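PDB 3GWK: ESAT-6-like protein SAG1039 from Streptococcus agalactiae serogroup V, which is of uncharacterised function but, as a small helical homodimer of the WXG100 (ESAT-6-like) family, is probably exported by a type VII secretion system. Local coordinates for residues A[70-73]-A[74-78]; A[82-85]-A[86-90]. All coordinates share one frame; numbering follows the deposited sequence.

Contact 1: residues A[70-73]-A[74-78]. With SO4 (sulfate ion), chain C.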
loop_
_atom_site.group_PDB
_atom_site.type_symbol
_atom_site.label_atom_id
_atom_site.label_comp_id
_atom_site.label_asym_id
_atom_site.label_seq_id
_atom_site.Cartn_x
_atom_site.Cartn_y
_atom_site.Cartn_z
ATOM N N LEU A 70 -1.603 -3.696 10.051
ATOM C CA LEU A 70 -0.489 -4.512 10.492
ATOM C C LEU A 70 0.792 -3.695 10.661
ATOM O O LEU A 70 1.524 -3.825 11.656
ATOM C CB LEU A 70 -0.268 -5.652 9.501
ATOM C CG LEU A 70 1.021 -6.458 9.722
ATOM C CD1 LEU A 70 1.009 -7.244 11.061
ATOM C CD2 LEU A 70 1.226 -7.396 8.558
ATOM N N LEU A 71 1.098 -2.834 9.663
ATOM C CA LEU A 71 2.302 -2.052 9.708
ATOM C C LEU A 71 2.249 -1.116 10.921
ATOM O O LEU A 71 3.229 -0.921 11.633
ATOM C CB LEU A 71 2.463 -1.271 8.442
ATOM C CG LEU A 71 2.716 -2.105 7.177
ATOM C CD1 LEU A 71 2.807 -1.228 5.979
ATOM C CD2 LEU A 71 3.585 -3.296 7.161
ATOM N N GLU A 72 1.121 -0.490 11.184
ATOM C CA GLU A 72 0.997 0.355 12.342
ATOM C C GLU A 72 1.114 -0.449 13.670
ATOM O O GLU A 72 1.735 0.014 14.625
ATOM C CB GLU A 72 -0.280 1.124 12.282
ATOM C CG GLU A 72 -0.423 2.067 13.482
ATOM C CD GLU A 72 0.765 3.088 13.610
ATOM O OE1 GLU A 72 1.292 3.510 12.552
ATOM O OE2 GLU A 72 1.069 3.540 14.767
ATOM N N ASP A 73 0.545 -1.668 13.695
ATOM C CA ASP A 73 0.667 -2.506 14.890
ATOM C C ASP A 73 2.107 -2.819 15.133
ATOM O O ASP A 73 2.588 -2.796 16.301
ATOM C CB ASP A 73 -0.194 -3.772 14.618
ATOM C CG ASP A 73 -0.422 -4.638 15.833
ATOM O OD1 ASP A 73 -0.263 -4.127 16.946
ATOM O OD2 ASP A 73 -0.814 -5.815 15.703
ATOM N N ILE A 74 2.895 -3.129 14.074
ATOM C CA ILE A 74 4.285 -3.429 14.207
ATOM C C ILE A 74 5.044 -2.204 14.740
ATOM O O ILE A 74 5.850 -2.309 15.666
ATOM C CB ILE A 74 4.914 -3.992 12.927
ATOM C CG1 ILE A 74 4.376 -5.402 12.592
ATOM C CG2 ILE A 74 6.387 -4.030 13.040
ATOM C CD1 ILE A 74 4.766 -5.885 11.200
ATOM N N ASN A 75 4.760 -1.001 14.215
ATOM C CA ASN A 75 5.346 0.242 14.767
ATOM C C ASN A 75 5.105 0.299 16.274
ATOM O O ASN A 75 6.037 0.495 17.054
ATOM C CB ASN A 75 4.678 1.402 14.081
ATOM C CG ASN A 75 5.021 2.712 14.727
ATOM O OD1 ASN A 75 6.205 3.038 14.899
ATOM N ND2 ASN A 75 4.026 3.470 15.113
ATOM N N GLN A 76 3.880 0.091 16.705
ATOM C CA GLN A 76 3.572 0.218 18.138
ATOM C C GLN A 76 4.330 -0.829 18.919
ATOM O O GLN A 76 4.829 -0.476 20.015
ATOM C CB GLN A 76 2.101 -0.013 18.342
ATOM C CG GLN A 76 1.245 1.137 17.796
ATOM C CD GLN A 76 1.539 2.472 18.465
ATOM O OE1 GLN A 76 1.728 2.514 19.683
ATOM N NE2 GLN A 76 1.640 3.550 17.670
ATOM N N GLN A 77 4.430 -2.041 18.455
ATOM C CA GLN A 77 5.149 -3.082 19.218
ATOM C C GLN A 77 6.591 -2.712 19.362
ATOM O O GLN A 77 7.154 -2.848 20.452
ATOM C CB GLN A 77 5.076 -4.456 18.544
ATOM C CG GLN A 77 3.712 -5.043 18.276
ATOM C CD GLN A 77 2.828 -4.839 19.393
ATOM O OE1 GLN A 77 3.119 -5.283 20.568
ATOM N NE2 GLN A 77 1.748 -4.090 19.144
ATOM N N LEU A 78 7.225 -2.281 18.262
ATOM C CA LEU A 78 8.649 -1.993 18.293
ATOM C C LEU A 78 8.928 -0.810 19.220
ATOM O O LEU A 78 9.885 -0.818 19.994
ATOM C CB LEU A 78 9.203 -1.684 16.906
ATOM C CG LEU A 78 9.116 -2.871 15.931
ATOM C CD1 LEU A 78 9.575 -2.425 14.603
ATOM C CD2 LEU A 78 9.908 -4.064 16.460
HETATM S S SO4 C . -0.798 -2.504 21.683
HETATM O O1 SO4 C . -0.593 -1.448 20.644
HETATM O O2 SO4 C . -0.011 -2.156 22.867
HETATM O O3 SO4 C . -2.231 -2.672 22.015
HETATM O O4 SO4 C . -0.335 -3.762 21.188
#

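Contact 2: residues A[82-85]-A[86-90]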
loop_
_atom_site.group_PDB
_atom_site.type_symbol
_atom_site.label_atom_id
_atom_site.label_comp_id
_atom_site.label_asym_id
_atom_site.label_seq_id
_atom_site.Cartn_x
_atom_site.Cartn_y
_atom_site.Cartn_z
ATOM N N ALA A 82 11.123 -1.086 22.605
ATOM C CA ALA A 82 12.255 -0.209 22.769
ATOM C C ALA A 82 12.213 0.481 24.144
ATOM O O ALA A 82 13.203 0.560 24.854
ATOM C CB ALA A 82 12.305 0.847 21.681
ATOM N N ASP A 83 11.008 0.980 24.532
ATOM C CA ASP A 83 10.907 1.657 25.826
ATOM C C ASP A 83 11.195 0.717 26.971
ATOM O O ASP A 83 11.861 1.048 27.960
ATOM C CB ASP A 83 9.497 2.212 26.029
ATOM C CG ASP A 83 9.243 3.519 25.284
ATOM O OD1 ASP A 83 10.198 4.106 24.816
ATOM O OD2 ASP A 83 8.085 3.912 25.198
ATOM N N ILE A 84 10.691 -0.518 26.874
ATOM C CA ILE A 84 10.940 -1.506 27.963
ATOM C C ILE A 84 12.421 -1.835 28.059
ATOM O O ILE A 84 12.981 -1.929 29.181
ATOM C CB ILE A 84 10.101 -2.774 27.745
ATOM C CG1 ILE A 84 8.602 -2.460 27.923
ATOM C CG2 ILE A 84 10.524 -3.871 28.670
ATOM C CD1 ILE A 84 7.678 -3.482 27.310
ATOM N N ILE A 85 13.070 -2.014 26.930
ATOM C CA ILE A 85 14.495 -2.316 26.963
ATOM C C ILE A 85 15.280 -1.112 27.519
ATOM O O ILE A 85 16.183 -1.294 28.365
ATOM C CB ILE A 85 15.035 -2.739 25.596
ATOM C CG1 ILE A 85 14.363 -4.040 25.194
ATOM C CG2 ILE A 85 16.534 -2.856 25.592
ATOM C CD1 ILE A 85 14.698 -4.519 23.772
ATOM N N GLU A 86 14.995 0.092 27.056
ATOM C CA GLU A 86 15.718 1.263 27.547
ATOM C C GLU A 86 15.557 1.411 29.068
ATOM O O GLU A 86 16.551 1.688 29.778
ATOM C CB GLU A 86 15.174 2.474 26.854
ATOM C CG GLU A 86 15.850 3.750 27.235
ATOM C CD GLU A 86 15.417 4.813 26.218
ATOM O OE1 GLU A 86 14.251 5.122 26.283
ATOM O OE2 GLU A 86 16.175 5.080 25.231
ATOM N N GLN A 87 14.387 1.136 29.605
ATOM C CA GLN A 87 14.176 1.219 31.053
ATOM C C GLN A 87 14.934 0.135 31.808
ATOM O O GLN A 87 15.368 0.334 32.927
ATOM C CB GLN A 87 12.696 1.127 31.373
ATOM C CG GLN A 87 12.371 1.390 32.793
ATOM C CD GLN A 87 12.760 2.803 33.231
ATOM O OE1 GLN A 87 12.330 3.791 32.633
ATOM N NE2 GLN A 87 13.624 2.902 34.260
ATOM N N THR A 88 15.098 -1.011 31.154
ATOM C CA THR A 88 15.880 -2.110 31.714
ATOM C C THR A 88 17.334 -1.669 31.892
ATOM O O THR A 88 17.958 -1.907 32.923
ATOM C CB THR A 88 15.814 -3.351 30.842
ATOM O OG1 THR A 88 14.444 -3.727 30.658
ATOM C CG2 THR A 88 16.546 -4.511 31.511
ATOM N N ASP A 89 17.887 -1.043 30.864
ATOM C CA ASP A 89 19.257 -0.516 30.962
ATOM C C ASP A 89 19.368 0.445 32.121
ATOM O O ASP A 89 20.336 0.375 32.900
ATOM C CB ASP A 89 19.624 0.252 29.669
ATOM C CG ASP A 89 19.743 -0.627 28.473
ATOM O OD1 ASP A 89 19.982 -1.789 28.575
ATOM O OD2 ASP A 89 19.704 -0.044 27.339
ATOM N N ALA A 90 18.415 1.357 32.259
ATOM C CA ALA A 90 18.439 2.340 33.321
ATOM C C ALA A 90 18.328 1.646 34.691
ATOM O O ALA A 90 19.000 2.048 35.681
ATOM C CB ALA A 90 17.328 3.337 33.129
HETATM O O HOH W 1 12.024 3.875 28.413
#

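Contact 1: residues A[70-73]-A[74-78]
The carboxylate of E72 meets two side-chain amides, both through OE2. Q76 NE2 comes nearly along the C-O axis of E72 OE2 at 3.0 Å, with the oxygen almost in the amide plane of Q76, and the bond is close to straight (172°). N75 ND2 reaches E72 OE2 from above the carboxylate plane, 48° out of it. That bond is also 3.0 Å from N75 ND2 to E72 OE2, and the amide is turned 66° against the carboxylate. E72 can serve both because its chain leaves with CG anti to the backbone N and then bends at its second torsion, folding the acid forward along helix 51-95. The other oxygen, OE1, is hydrogen-bonded to T21 on helix 10-44.

On the neighbouring side of the helix, Q77 curls back over the backbone of D73, one turn earlier. Its NE2 donates to D73 O at 3.2 Å, which also takes the routine bond from Q77 N, and makes a weak bond to D73 OD1. The same nitrogen donates to O4 of a sulfate ion, probably from the crystallisation liquor, at 2.9 Å.

On the buried side L70 CD1 touches I74 CD1 at 4.0 Å; I74 packs on Y20, while L70 lies against Q56 of the second subunit. With neutral amide donors at one oxygen and a hydroxyl at the other, the E72 carboxylate is held in its rotation and its negative charge is probably stabilised.

Contact 2: residues A[82-85]-A[86-90]
T88 folds its hydroxyl back onto the carbonyl of I84, one turn earlier in the long helix 51-95 of this WXG100 helical hairpin. The bond from T88 OG1 to I84 O is short, 2.7 Å, and the routine backbone bond from T88 N ends on the same oxygen. The two donors arrive from opposite faces of the carbonyl plane, with OG1 tilted 32° out of it. What makes this possible is the first torsion of T88 (chi1 -56°), which sets OG1 beside its own backbone N and leaves CG2 on the side of the carbonyl carbon.

The tightly packed side belongs to A82 and I85. A82 sits against L13 and R14 of helix 10-44, and I85 against P10 and L13, with M3 of the short helix 2-5 reaching both I85 and T88. Across the local contact, E86 packs its CB at 3.4 Å from A82 O.

Round the helix from I85 the packing gives way to a more open side, largely polar but including the apolar I84. D83 and E86 stand one turn apart with D83 OD1 and E86 OE1 separated by 4.4 Å, two like charges whose repulsion is probably offset by R14 of helix 10-44, which forms salt bridges with D83 OD1 and E86 OE2. The Q87 amide swings clear of 82-85, and its NE2 is hydrogen-bonded to D91 OD1. An ordered water links the backbone carbonyl of D83 to the carboxylate of E86: it donates to D83 O at 2.9 Å and, weakly, to E86 OE1 at 3.3 Å.

Contacts 1 and 2 follow one another along helix 51-95, with centres 18 Å apart, and both lean on helix 10-44. Contact 1 has its centre about 6 Å from the centre of the chain, and the second subunit packs against part of it; one face lies in the core of the dimeric four-helix bundle while its polar residues are mostly partly exposed. Contact 2, its centre about 23 Å from the centre of the chain, touches no other protein chain of the assembly; four of its eight touching residues are exposed, and it also meets helix 2-5. Their chemistry follows: in 70-78 acids are paired with neutral amides and a hydroxyl, whereas in 82-90 two acids share the charge of one arginine.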